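Local coordinates for protein 2,5-dihydroxypyridine 5,6-dioxygenase (PDB 7CUP) that catalyses the iron-dependent, oxygen-consuming cleavage of the 2,5-dihydroxypyridine ring between carbons 5 and 6, giving N-formylmaleamate in aerobic nicotinate degradation, at residues L208-G213 and L319-R324; E225-E230 and F243-L248; A274-M279 and R293-N298; G234-I239 and Y261-I266. All blocks are in the same frame, centred on the assembly; numbering follows the deposited sequence.

Interaction 1: residues L208-G213 and L319-R324. With FE (Fe (III) ion), chain G.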
loop_
_atom_site.group_PDB
_atom_site.type_symbol
_atom_site.label_atom_id
_atom_site.label_comp_id
_atom_site.label_asym_id
_atom_site.label_seq_id
_atom_site.Cartn_x
_atom_site.Cartn_y
_atom_site.Cartn_z
ATOM N N LEU A 208 -4.680 49.493 -7.620
ATOM C CA LEU A 208 -4.881 48.484 -6.553
ATOM C C LEU A 208 -3.565 48.333 -5.799
ATOM O O LEU A 208 -2.557 48.018 -6.435
ATOM C CB LEU A 208 -5.364 47.172 -7.174
ATOM C CG LEU A 208 -6.786 47.219 -7.731
ATOM C CD1 LEU A 208 -7.035 46.054 -8.680
ATOM C CD2 LEU A 208 -7.838 47.270 -6.615
ATOM N N VAL A 209 -3.591 48.612 -4.493
ATOM C CA VAL A 209 -2.398 48.471 -3.610
ATOM C C VAL A 209 -2.543 47.161 -2.828
ATOM O O VAL A 209 -3.493 47.009 -2.024
ATOM C CB VAL A 209 -2.216 49.686 -2.678
ATOM C CG1 VAL A 209 -1.134 49.444 -1.625
ATOM C CG2 VAL A 209 -1.936 50.952 -3.491
ATOM N N LEU A 210 -1.620 46.245 -3.053
ATOM C CA LEU A 210 -1.458 45.105 -2.123
ATOM C C LEU A 210 -0.762 45.695 -0.904
ATOM O O LEU A 210 0.378 46.118 -1.032
ATOM C CB LEU A 210 -0.637 43.993 -2.777
ATOM C CG LEU A 210 -1.376 43.120 -3.784
ATOM C CD1 LEU A 210 -1.851 43.933 -4.977
ATOM C CD2 LEU A 210 -0.469 41.998 -4.256
ATOM N N ASP A 211 -1.466 45.818 0.207
ATOM C CA ASP A 211 -0.868 46.339 1.456
ATOM C C ASP A 211 -0.049 45.231 2.105
ATOM O O ASP A 211 -0.173 44.059 1.689
ATOM C CB ASP A 211 -1.929 46.856 2.412
ATOM C CG ASP A 211 -1.366 47.777 3.476
ATOM O OD1 ASP A 211 -0.165 48.082 3.401
ATOM O OD2 ASP A 211 -2.135 48.195 4.336
ATOM N N VAL A 212 0.784 45.607 3.076
ATOM C CA VAL A 212 1.431 44.645 4.011
ATOM C C VAL A 212 0.286 43.760 4.511
ATOM O O VAL A 212 -0.776 44.312 4.854
ATOM C CB VAL A 212 2.190 45.358 5.159
ATOM C CG1 VAL A 212 2.718 44.372 6.196
ATOM C CG2 VAL A 212 3.337 46.223 4.647
ATOM N N GLY A 213 0.450 42.439 4.436
ATOM C CA GLY A 213 -0.571 41.481 4.901
ATOM C C GLY A 213 -1.485 41.000 3.787
ATOM O O GLY A 213 -2.188 39.998 4.004
ATOM N N LEU A 319 -3.509 34.727 -11.541
ATOM C CA LEU A 319 -3.336 35.157 -10.123
ATOM C C LEU A 319 -4.693 35.502 -9.516
ATOM O O LEU A 319 -5.545 36.056 -10.234
ATOM C CB LEU A 319 -2.403 36.366 -10.049
ATOM C CG LEU A 319 -1.040 36.179 -10.702
ATOM C CD1 LEU A 319 -0.247 37.476 -10.606
ATOM C CD2 LEU A 319 -0.258 35.025 -10.077
ATOM N N ASP A 320 -4.898 35.090 -8.262
ATOM C CA ASP A 320 -6.006 35.509 -7.371
ATOM C C ASP A 320 -5.374 36.316 -6.257
ATOM O O ASP A 320 -4.393 35.828 -5.631
ATOM C CB ASP A 320 -6.807 34.325 -6.836
ATOM C CG ASP A 320 -7.746 33.759 -7.883
ATOM O OD1 ASP A 320 -8.085 34.505 -8.793
ATOM O OD2 ASP A 320 -8.088 32.573 -7.796
ATOM N N ILE A 321 -5.911 37.507 -6.024
ATOM C CA ILE A 321 -5.326 38.485 -5.069
ATOM C C ILE A 321 -6.445 39.069 -4.220
ATOM O O ILE A 321 -7.180 39.929 -4.692
ATOM C CB ILE A 321 -4.562 39.581 -5.825
ATOM C CG1 ILE A 321 -3.468 38.975 -6.697
ATOM C CG2 ILE A 321 -4.033 40.602 -4.837
ATOM C CD1 ILE A 321 -2.761 39.967 -7.611
ATOM N N PRO A 322 -6.593 38.628 -2.955
ATOM C CA PRO A 322 -7.511 39.249 -2.002
ATOM C C PRO A 322 -6.873 40.412 -1.228
ATOM O O PRO A 322 -5.752 40.300 -0.796
ATOM C CB PRO A 322 -7.857 38.127 -1.015
ATOM C CG PRO A 322 -6.708 37.127 -1.132
ATOM C CD PRO A 322 -5.928 37.447 -2.384
ATOM N N LEU A 323 -7.628 41.493 -1.045
ATOM C CA LEU A 323 -7.193 42.680 -0.268
ATOM C C LEU A 323 -8.096 42.826 0.949
ATOM O O LEU A 323 -9.322 42.588 0.819
ATOM C CB LEU A 323 -7.265 43.916 -1.163
ATOM C CG LEU A 323 -6.559 43.789 -2.495
ATOM C CD1 LEU A 323 -6.811 45.033 -3.319
ATOM C CD2 LEU A 323 -5.065 43.552 -2.298
ATOM N N ARG A 324 -7.499 43.196 2.083
ATOM C CA ARG A 324 -8.195 43.502 3.351
ATOM C C ARG A 324 -8.530 44.994 3.431
ATOM O O ARG A 324 -7.886 45.779 2.721
ATOM C CB ARG A 324 -7.262 43.293 4.543
ATOM C CG ARG A 324 -7.240 41.881 5.075
ATOM C CD ARG A 324 -5.822 41.534 5.427
ATOM N NE ARG A 324 -5.159 42.328 6.457
ATOM C CZ ARG A 324 -4.131 43.166 6.265
ATOM N NH1 ARG A 324 -3.639 43.459 5.052
ATOM N NH2 ARG A 324 -3.609 43.727 7.331
HETATM FE FE FE G . -9.089 34.049 -10.811
HETATM O O HOH W 1 -5.150 47.621 3.616
HETATM O O HOH W 2 -9.908 32.076 -9.918
HETATM O O HOH W 3 -9.481 33.675 -13.098
#
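Leu210 meets Ile321 and Leu323 with its branch point. Its side chain lies nearly perpendicular to each of them. CG of Leu210 lies 3.8 Å from CG2 of Ile321, and both of its methyls rest near that same CG2. The other neighbour is CD2 of Leu323, which also touches CA of Leu210 and the carbonyl O of Val209. The second methyl of Leu323 goes to a different residue: its CD1 meets CD2 of Leu208 at 4.1 Å. Leu323 thus divides its two methyls over the strand 208-210.

The strands 208-210 and 319-323 belong to different antiparallel sheets. Their axes approach to 8.1 Å at an angle of 86°. The two strands therefore pack nearly orthogonally, one from each sheet, joined by aliphatic side chains. Phe301 of the neighbouring strand 299-303 adds to the same apolar layer.

Past the strands the contact turns polar. The chain of Arg324 bends at chi2 (140°) and chi3, which brings its guanidinium back beside Gly213. NH1 of Arg324 gives a hydrogen bond of 3.0 Å to the carbonyl O of Val212, moderately bent and tilted from the guanidinium plane. NH1 also forms a salt bridge with Asp214, and NH2 forms one with Glu246 of the second subunit. Toward the other end of the segment 319-324, Asp320 binds the iron through OD1 at 2.3 Å. Its OD2 accepts a hydrogen bond from an iron-bound water and forms a salt bridge with Arg293. His265, His318 and Ser302 complete the protein ligands of the metal.

Interaction 2: residues E225-E230 and F243-L248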
loop_
_atom_site.group_PDB
_atom_site.type_symbol
_atom_site.label_atom_id
_atom_site.label_comp_id
_atom_site.label_asym_id
_atom_site.label_seq_id
_atom_site.Cartn_x
_atom_site.Cartn_y
_atom_site.Cartn_z
ATOM N N GLU A 225 5.923 44.115 2.166
ATOM C CA GLU A 225 5.893 45.529 1.708
ATOM C C GLU A 225 4.821 45.643 0.630
ATOM O O GLU A 225 4.485 44.636 -0.004
ATOM C CB GLU A 225 7.226 46.032 1.138
ATOM C CG GLU A 225 8.425 45.133 1.387
ATOM C CD GLU A 225 9.641 45.465 0.526
ATOM O OE1 GLU A 225 10.299 44.502 -0.000
ATOM O OE2 GLU A 225 9.932 46.692 0.383
ATOM N N ARG A 226 4.347 46.856 0.402
ATOM C CA ARG A 226 3.266 47.173 -0.556
ATOM C C ARG A 226 3.685 46.828 -1.986
ATOM O O ARG A 226 4.863 46.945 -2.340
ATOM C CB ARG A 226 2.911 48.654 -0.426
ATOM C CG ARG A 226 2.311 48.988 0.923
ATOM C CD ARG A 226 1.772 50.395 0.961
ATOM N NE ARG A 226 0.949 50.545 2.143
ATOM C CZ ARG A 226 0.586 51.708 2.674
ATOM N NH1 ARG A 226 0.997 52.838 2.122
ATOM N NH2 ARG A 226 -0.185 51.727 3.752
ATOM N N ILE A 227 2.725 46.381 -2.777
ATOM C CA ILE A 227 2.843 46.368 -4.256
ATOM C C ILE A 227 1.759 47.301 -4.763
ATOM O O ILE A 227 0.619 47.132 -4.308
ATOM C CB ILE A 227 2.711 44.953 -4.831
ATOM C CG1 ILE A 227 3.733 44.003 -4.200
ATOM C CG2 ILE A 227 2.818 44.980 -6.342
ATOM C CD1 ILE A 227 3.500 42.561 -4.565
ATOM N N THR A 228 2.144 48.285 -5.579
ATOM C CA THR A 228 1.208 49.182 -6.298
ATOM C C THR A 228 1.029 48.675 -7.733
ATOM O O THR A 228 2.046 48.529 -8.448
ATOM C CB THR A 228 1.723 50.626 -6.296
ATOM O OG1 THR A 228 1.988 51.003 -4.950
ATOM C CG2 THR A 228 0.712 51.589 -6.881
ATOM N N LEU A 229 -0.215 48.407 -8.127
ATOM C CA LEU A 229 -0.598 48.058 -9.520
ATOM C C LEU A 229 -1.360 49.239 -10.134
ATOM O O LEU A 229 -2.404 49.655 -9.580
ATOM C CB LEU A 229 -1.468 46.799 -9.524
ATOM C CG LEU A 229 -0.913 45.629 -8.720
ATOM C CD1 LEU A 229 -1.949 44.534 -8.597
ATOM C CD2 LEU A 229 0.339 45.106 -9.378
ATOM N N GLU A 230 -0.821 49.768 -11.225
ATOM C CA GLU A 230 -1.481 50.813 -12.053
ATOM C C GLU A 230 -2.177 50.073 -13.193
ATOM O O GLU A 230 -1.503 49.261 -13.890
ATOM C CB GLU A 230 -0.465 51.866 -12.509
ATOM C CG GLU A 230 0.021 52.747 -11.367
ATOM C CD GLU A 230 1.454 53.253 -11.487
ATOM O OE1 GLU A 230 2.050 53.143 -12.590
ATOM O OE2 GLU A 230 1.988 53.758 -10.467
ATOM N N PHE A 243 10.735 44.113 -3.056
ATOM C CA PHE A 243 11.070 42.709 -3.394
ATOM C C PHE A 243 9.834 42.005 -3.971
ATOM O O PHE A 243 9.972 41.376 -5.017
ATOM C CB PHE A 243 11.680 41.962 -2.205
ATOM C CG PHE A 243 11.779 40.486 -2.472
ATOM C CD1 PHE A 243 12.553 40.022 -3.521
ATOM C CD2 PHE A 243 11.004 39.587 -1.766
ATOM C CE1 PHE A 243 12.584 38.668 -3.811
ATOM C CE2 PHE A 243 11.046 38.230 -2.050
ATOM C CZ PHE A 243 11.845 37.772 -3.065
ATOM N N GLU A 244 8.698 42.067 -3.290
ATOM C CA GLU A 244 7.479 41.389 -3.763
ATOM C C GLU A 244 7.239 41.805 -5.221
ATOM O O GLU A 244 6.980 40.923 -6.029
ATOM C CB GLU A 244 6.268 41.690 -2.887
ATOM C CG GLU A 244 6.173 40.826 -1.636
ATOM C CD GLU A 244 6.807 41.454 -0.417
ATOM O OE1 GLU A 244 6.749 40.837 0.657
ATOM O OE2 GLU A 244 7.357 42.567 -0.556
ATOM N N ALA A 245 7.327 43.103 -5.530
ATOM C CA ALA A 245 7.069 43.659 -6.879
ATOM C C ALA A 245 8.031 43.033 -7.883
ATOM O O ALA A 245 7.607 42.605 -8.938
ATOM C CB ALA A 245 7.198 45.161 -6.853
ATOM N N GLU A 246 9.307 42.969 -7.578
ATOM C CA GLU A 246 10.273 42.393 -8.543
ATOM C C GLU A 246 9.933 40.911 -8.791
ATOM O O GLU A 246 10.037 40.448 -9.937
ATOM C CB GLU A 246 11.684 42.490 -7.981
ATOM C CG GLU A 246 12.740 42.010 -8.948
ATOM C CD GLU A 246 14.105 42.063 -8.305
ATOM O OE1 GLU A 246 15.062 41.622 -8.927
ATOM O OE2 GLU A 246 14.199 42.551 -7.168
ATOM N N TYR A 247 9.579 40.180 -7.739
ATOM C CA TYR A 247 9.224 38.741 -7.832
ATOM C C TYR A 247 7.968 38.608 -8.691
ATOM O O TYR A 247 7.962 37.757 -9.589
ATOM C CB TYR A 247 9.056 38.112 -6.448
ATOM C CG TYR A 247 8.714 36.641 -6.456
ATOM C CD1 TYR A 247 7.420 36.208 -6.671
ATOM C CD2 TYR A 247 9.672 35.675 -6.220
ATOM C CE1 TYR A 247 7.083 34.863 -6.670
ATOM C CE2 TYR A 247 9.345 34.327 -6.180
ATOM C CZ TYR A 247 8.046 33.916 -6.417
ATOM O OH TYR A 247 7.699 32.600 -6.444
ATOM N N LEU A 248 6.945 39.428 -8.432
ATOM C CA LEU A 248 5.685 39.405 -9.221
ATOM C C LEU A 248 6.025 39.733 -10.673
ATOM O O LEU A 248 5.557 39.000 -11.563
ATOM C CB LEU A 248 4.670 40.393 -8.649
ATOM C CG LEU A 248 3.318 40.415 -9.355
ATOM C CD1 LEU A 248 2.725 39.006 -9.511
ATOM C CD2 LEU A 248 2.347 41.350 -8.650
HETATM O O HOH W 4 7.132 45.268 -2.948
#
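Glu244 holds CG beside its own backbone N and then bends at chi2 (93°), which turns its carboxylate toward the backbone of Glu225. Glu225 instead runs extended beyond CG and carries its own carboxylate to the first turn of the helix. There OE1 of Glu225 accepts a nearly straight hydrogen bond of 3.1 Å from the backbone N of Phe243. The N-H comes from above the carboxylate plane. In return OE2 of Glu244 takes a weak bond from the N of Glu225.

The two carboxylate planes stand 69° apart. OE1 of Glu225 and OE2 of Glu244 are 3.6 Å from each other, a close approach of like charges. Arg224 of the third subunit forms salt bridges with both residues and probably offsets this. OE1 of Glu244 is also bonded to the backbone N of Arg224 in its own chain.

Farther along the strand the contact is apolar. Ile227 points at the helix and lies across Glu244. CD1 of Ile227 touches CB of Glu244 at 3.4 Å. The other branch, CG2, faces CB of Ala245 and CD2 of Leu248. CD2 of Leu229 lies 4.3 Å from CD2 of Leu248.

The strand 227-230 and the helix 243-248 run at 50° to each other. Ile239 of the adjoining strand packs beside Ile227, Leu229 and Leu248. The arrangement is that of a helix laid against one face of a small antiparallel sheet, with a glutamate just ahead of the strand receiving an N-H of the helix's first turn.

Interaction 3: residues A274-M279 and R293-N298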
loop_
_atom_site.group_PDB
_atom_site.type_symbol
_atom_site.label_atom_id
_atom_site.label_comp_id
_atom_site.label_asym_id
_atom_site.label_seq_id
_atom_site.Cartn_x
_atom_site.Cartn_y
_atom_site.Cartn_z
ATOM N N ALA A 274 -14.140 31.191 6.808
ATOM C CA ALA A 274 -12.839 31.343 6.132
ATOM C C ALA A 274 -12.097 32.431 6.896
ATOM O O ALA A 274 -12.765 33.325 7.395
ATOM C CB ALA A 274 -12.996 31.718 4.678
ATOM N N GLN A 275 -10.773 32.376 6.941
ATOM C CA GLN A 275 -9.974 33.323 7.751
ATOM C C GLN A 275 -8.723 33.724 6.980
ATOM O O GLN A 275 -7.968 32.847 6.462
ATOM C CB GLN A 275 -9.616 32.698 9.088
ATOM C CG GLN A 275 -10.816 32.413 9.968
ATOM C CD GLN A 275 -11.386 33.692 10.527
ATOM O OE1 GLN A 275 -10.649 34.593 10.896
ATOM N NE2 GLN A 275 -12.702 33.772 10.603
ATOM N N TRP A 276 -8.489 35.026 6.963
ATOM C CA TRP A 276 -7.267 35.618 6.380
ATOM C C TRP A 276 -6.033 35.011 7.047
ATOM O O TRP A 276 -5.048 34.879 6.368
ATOM C CB TRP A 276 -7.365 37.127 6.541
ATOM C CG TRP A 276 -6.088 37.860 6.359
ATOM C CD1 TRP A 276 -5.476 38.122 5.173
ATOM C CD2 TRP A 276 -5.269 38.436 7.395
ATOM N NE1 TRP A 276 -4.323 38.820 5.396
ATOM C CE2 TRP A 276 -4.165 39.027 6.746
ATOM C CE3 TRP A 276 -5.368 38.543 8.785
ATOM C CZ2 TRP A 276 -3.171 39.714 7.437
ATOM C CZ3 TRP A 276 -4.373 39.202 9.480
ATOM C CH2 TRP A 276 -3.287 39.779 8.811
ATOM N N THR A 277 -6.090 34.595 8.311
ATOM C CA THR A 277 -4.890 34.056 9.018
ATOM C C THR A 277 -4.621 32.577 8.668
ATOM O O THR A 277 -3.527 32.077 8.972
ATOM C CB THR A 277 -5.033 34.194 10.530
ATOM O OG1 THR A 277 -6.252 33.506 10.854
ATOM C CG2 THR A 277 -4.984 35.635 10.964
ATOM N N ALA A 278 -5.579 31.878 8.087
ATOM C CA ALA A 278 -5.491 30.413 7.850
ATOM C C ALA A 278 -4.255 30.041 7.001
ATOM O O ALA A 278 -3.577 29.040 7.330
ATOM C CB ALA A 278 -6.788 29.965 7.233
ATOM N N MET A 279 -3.917 30.824 5.979
ATOM C CA MET A 279 -2.861 30.467 4.996
ATOM C C MET A 279 -1.544 30.285 5.755
ATOM O O MET A 279 -0.793 29.318 5.459
ATOM C CB MET A 279 -2.708 31.570 3.947
ATOM C CG MET A 279 -1.849 31.186 2.773
ATOM S SD MET A 279 -1.770 32.537 1.556
ATOM C CE MET A 279 -0.856 33.794 2.449
ATOM N N ARG A 293 -9.328 33.235 -0.625
ATOM C CA ARG A 293 -10.283 33.717 -1.658
ATOM C C ARG A 293 -11.593 34.162 -0.996
ATOM O O ARG A 293 -12.243 35.074 -1.543
ATOM C CB ARG A 293 -10.557 32.662 -2.732
ATOM C CG ARG A 293 -9.347 32.285 -3.572
ATOM C CD ARG A 293 -9.687 31.296 -4.646
ATOM N NE ARG A 293 -8.521 31.121 -5.493
ATOM C CZ ARG A 293 -7.464 30.368 -5.202
ATOM N NH1 ARG A 293 -7.426 29.686 -4.062
ATOM N NH2 ARG A 293 -6.448 30.292 -6.059
ATOM N N ALA A 294 -12.041 33.483 0.058
ATOM C CA ALA A 294 -13.453 33.536 0.499
ATOM C C ALA A 294 -13.655 34.409 1.745
ATOM O O ALA A 294 -14.822 34.675 2.033
ATOM C CB ALA A 294 -14.037 32.155 0.716
ATOM N N PHE A 295 -12.630 34.814 2.480
ATOM C CA PHE A 295 -12.853 35.377 3.834
ATOM C C PHE A 295 -13.795 36.596 3.736
ATOM O O PHE A 295 -13.704 37.420 2.798
ATOM C CB PHE A 295 -11.539 35.632 4.563
ATOM C CG PHE A 295 -10.633 36.737 4.052
ATOM C CD1 PHE A 295 -10.730 38.023 4.559
ATOM C CD2 PHE A 295 -9.580 36.466 3.181
ATOM C CE1 PHE A 295 -9.837 39.010 4.170
ATOM C CE2 PHE A 295 -8.697 37.462 2.785
ATOM C CZ PHE A 295 -8.834 38.739 3.267
ATOM N N TYR A 296 -14.707 36.686 4.695
ATOM C CA TYR A 296 -15.771 37.713 4.797
ATOM C C TYR A 296 -15.175 39.121 4.615
ATOM O O TYR A 296 -14.297 39.519 5.395
ATOM C CB TYR A 296 -16.437 37.543 6.162
ATOM C CG TYR A 296 -17.740 38.277 6.381
ATOM C CD1 TYR A 296 -18.930 37.780 5.874
ATOM C CD2 TYR A 296 -17.806 39.404 7.184
ATOM C CE1 TYR A 296 -20.147 38.402 6.120
ATOM C CE2 TYR A 296 -19.016 40.031 7.452
ATOM C CZ TYR A 296 -20.188 39.536 6.909
ATOM O OH TYR A 296 -21.385 40.142 7.138
ATOM N N GLY A 297 -15.610 39.861 3.598
ATOM C CA GLY A 297 -15.252 41.289 3.453
ATOM C C GLY A 297 -13.969 41.532 2.674
ATOM O O GLY A 297 -13.563 42.687 2.556
ATOM N N ASN A 298 -13.350 40.509 2.093
ATOM C CA ASN A 298 -12.177 40.725 1.218
ATOM C C ASN A 298 -12.684 41.374 -0.079
ATOM O O ASN A 298 -13.887 41.299 -0.380
ATOM C CB ASN A 298 -11.345 39.429 1.038
ATOM C CG ASN A 298 -11.914 38.396 0.076
ATOM O OD1 ASN A 298 -12.833 38.672 -0.695
ATOM N ND2 ASN A 298 -11.353 37.190 0.086
HETATM O O HOH W 5 -13.564 35.929 7.829
#
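Ala274 and Phe295 bring their CA atoms to 4.6 Å where the helix ending at Ala294 gives way to a type II beta turn, Phe295 to Asn298, and a type I turn runs from Gln275 to Ala278. CB of Ala274 fits against this junction. It touches CA of Phe295 at 3.8 Å and lies 4.1 Å from CB of Ala294.

Phe295 carries most of the contact. Its CG sits between the backbone N and the carbonyl carbon (chi1 69°), and the ring lies alongside Trp276, both side chains pointing the same way. CB of Trp276 stands over the centre of the Phe295 ring, 3.8 Å from its centroid and only 5° off the normal, a clear CH-pi contact. The opposite face carries CB of Asn298, offset toward the rim. The indole is turned obliquely, its five-membered ring at 56° to the phenyl plane. NE1 of Trp276 is bonded to the O of Gly213.

Asn298 closes back on the helix end. The N-H of its ND2 points straight at the O of Arg293, 2.8 Å away, but comes from above the carbonyl plane. Across the two segments no direct hydrogen bond forms; one water donates to the O of Ala274 and accepts weakly from the N of Tyr296. The join therefore depends mainly on apolar contact and on the CH-pi fit over the Phe295 ring, which is held between two CB atoms.

Interaction 4: residues G234-I239 and Y261-I266. With FE (Fe (III) ion), chain G.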
loop_
_atom_site.group_PDB
_atom_site.type_symbol
_atom_site.label_atom_id
_atom_site.label_comp_id
_atom_site.label_asym_id
_atom_site.label_seq_id
_atom_site.Cartn_x
_atom_site.Cartn_y
_atom_site.Cartn_z
ATOM N N GLY A 234 -8.370 48.217 -18.391
ATOM C CA GLY A 234 -8.522 46.803 -17.991
ATOM C C GLY A 234 -7.219 46.031 -17.886
ATOM O O GLY A 234 -7.309 44.807 -17.665
ATOM N N PHE A 235 -6.059 46.676 -18.027
ATOM C CA PHE A 235 -4.739 46.010 -17.944
ATOM C C PHE A 235 -3.840 46.668 -16.881
ATOM O O PHE A 235 -3.833 47.896 -16.701
ATOM C CB PHE A 235 -4.064 45.994 -19.314
ATOM C CG PHE A 235 -4.622 44.959 -20.251
ATOM C CD1 PHE A 235 -5.835 45.167 -20.885
ATOM C CD2 PHE A 235 -3.968 43.759 -20.450
ATOM C CE1 PHE A 235 -6.378 44.206 -21.720
ATOM C CE2 PHE A 235 -4.492 42.816 -21.319
ATOM C CZ PHE A 235 -5.699 43.038 -21.945
ATOM N N ILE A 236 -3.073 45.835 -16.182
ATOM C CA ILE A 236 -1.942 46.270 -15.320
ATOM C C ILE A 236 -0.845 46.812 -16.240
ATOM O O ILE A 236 -0.331 46.062 -17.086
ATOM C CB ILE A 236 -1.443 45.111 -14.423
ATOM C CG1 ILE A 236 -2.517 44.649 -13.436
ATOM C CG2 ILE A 236 -0.170 45.528 -13.707
ATOM C CD1 ILE A 236 -2.274 43.257 -12.859
ATOM N N THR A 237 -0.494 48.085 -16.089
ATOM C CA THR A 237 0.569 48.737 -16.900
ATOM C C THR A 237 1.773 49.058 -16.022
ATOM O O THR A 237 2.865 49.292 -16.583
ATOM C CB THR A 237 0.021 49.981 -17.600
ATOM O OG1 THR A 237 -0.472 50.803 -16.540
ATOM C CG2 THR A 237 -1.049 49.622 -18.611
ATOM N N GLY A 238 1.613 49.015 -14.703
ATOM C CA GLY A 238 2.729 49.256 -13.782
ATOM C C GLY A 238 2.646 48.331 -12.588
ATOM O O GLY A 238 1.558 48.219 -12.047
ATOM N N ILE A 239 3.786 47.788 -12.165
ATOM C CA ILE A 239 3.941 47.029 -10.891
ATOM C C ILE A 239 5.154 47.586 -10.126
ATOM O O ILE A 239 6.311 47.409 -10.604
ATOM C CB ILE A 239 4.067 45.526 -11.184
ATOM C CG1 ILE A 239 2.894 45.024 -12.031
ATOM C CG2 ILE A 239 4.229 44.756 -9.880
ATOM C CD1 ILE A 239 3.000 43.561 -12.457
ATOM N N TYR A 261 -1.497 40.387 -17.993
ATOM C CA TYR A 261 -1.713 41.649 -17.231
ATOM C C TYR A 261 -3.190 42.054 -17.230
ATOM O O TYR A 261 -3.549 43.053 -16.590
ATOM C CB TYR A 261 -0.794 42.761 -17.757
ATOM C CG TYR A 261 0.658 42.388 -17.689
ATOM C CD1 TYR A 261 1.294 42.275 -16.461
ATOM C CD2 TYR A 261 1.373 42.067 -18.833
ATOM C CE1 TYR A 261 2.619 41.891 -16.378
ATOM C CE2 TYR A 261 2.696 41.655 -18.770
ATOM C CZ TYR A 261 3.320 41.567 -17.535
ATOM O OH TYR A 261 4.617 41.147 -17.446
ATOM N N GLY A 262 -4.056 41.296 -17.887
ATOM C CA GLY A 262 -5.483 41.657 -17.941
ATOM C C GLY A 262 -6.195 41.385 -16.623
ATOM O O GLY A 262 -6.026 40.290 -16.071
ATOM N N ILE A 263 -7.036 42.308 -16.168
ATOM C CA ILE A 263 -7.894 42.079 -14.986
ATOM C C ILE A 263 -9.052 41.178 -15.396
ATOM O O ILE A 263 -9.739 41.461 -16.416
ATOM C CB ILE A 263 -8.375 43.380 -14.357
ATOM C CG1 ILE A 263 -7.200 44.284 -13.976
ATOM C CG2 ILE A 263 -9.254 43.081 -13.161
ATOM C CD1 ILE A 263 -6.222 43.686 -12.954
ATOM N N SER A 264 -9.229 40.099 -14.633
ATOM C CA SER A 264 -10.300 39.094 -14.820
ATOM C C SER A 264 -11.387 39.360 -13.781
ATOM O O SER A 264 -11.996 40.427 -13.823
ATOM C CB SER A 264 -9.735 37.694 -14.766
ATOM O OG SER A 264 -9.262 37.325 -16.056
ATOM N N HIS A 265 -11.656 38.433 -12.871
ATOM C CA HIS A 265 -12.861 38.531 -12.023
ATOM C C HIS A 265 -12.572 39.475 -10.859
ATOM O O HIS A 265 -11.389 39.660 -10.494
ATOM C CB HIS A 265 -13.399 37.140 -11.658
ATOM C CG HIS A 265 -12.474 36.292 -10.866
ATOM N ND1 HIS A 265 -12.355 36.421 -9.497
ATOM C CD2 HIS A 265 -11.653 35.291 -11.240
ATOM C CE1 HIS A 265 -11.479 35.540 -9.050
ATOM N NE2 HIS A 265 -11.033 34.842 -10.104
ATOM N N ILE A 266 -13.629 40.094 -10.342
ATOM C CA ILE A 266 -13.576 41.121 -9.272
ATOM C C ILE A 266 -14.799 40.847 -8.428
ATOM O O ILE A 266 -15.836 40.548 -9.017
ATOM C CB ILE A 266 -13.546 42.537 -9.895
ATOM C CG1 ILE A 266 -14.659 42.740 -10.920
ATOM C CG2 ILE A 266 -12.201 42.810 -10.531
ATOM C CD1 ILE A 266 -14.808 44.182 -11.372
HETATM FE FE FE G . -9.089 34.049 -10.811
HETATM O O HOH W 6 -9.776 43.800 -17.815
HETATM O O HOH W 3 -9.481 33.675 -13.098
HETATM O O HOH W 2 -9.908 32.076 -9.918
#
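Phe235 lays one ring face over Gly262, whose CA sits 3.6 Å above the plane of the Phe235 ring, offset toward the rim. The two residues form an isolated antiparallel beta bridge, a non-hydrogen-bonded pair that links the edge strand of a three-stranded sheet to the start of the strand 263-269 in another sheet. The ring contact is of CH-pi type, 25° off the ring normal. The Tyr261 ring is approached obliquely by the O of Ile236 and by CD1 of Ile239.

Two nearly straight backbone bonds flank the bridge. Ile263 N donates to the O of Gly234, and Ile236 N donates to the O of Tyr261, each at 2.9 Å. The same O of Gly234 also accepts from a water, which donates to the O of Ile263 as well.

The absence of a side chain on Gly262 lets the phenyl ring settle close on the backbone. Next to the bridge, Ile236 and Ile263 lie crosswise, CG1 of Ile236 being 3.9 Å from CD1 of Ile263. Opposite Glu230, the strand 235-239 carries a classic beta bulge at Thr237 and Gly238. Farther along the strand 263-266, His265 reaches the iron, with NE2 bound to the metal at 2.2 Å.

Overall arrangement
Interactions 2, 3 and 4 all fall inside the chain loop closed by interaction 1. Interactions 2 and 4 alternate along the chain, and interaction 3 follows them. The strands 207-210, 227-232 and 235-240 form one small antiparallel sheet that joins interactions 1, 2 and 4, whose centres lie about 10 to 14 Å apart. The strands 263-269 and 319-323 belong to a second sheet, and from it interactions 4 and 1 each send a ligand to the same iron. Interaction 3 lies about 12 Å from interaction 1, centre to centre. It connects to the metal through the Arg293-Asp320 salt bridge. Interactions 1, 2 and 3 also touch neighbouring subunits of the six-chain assembly.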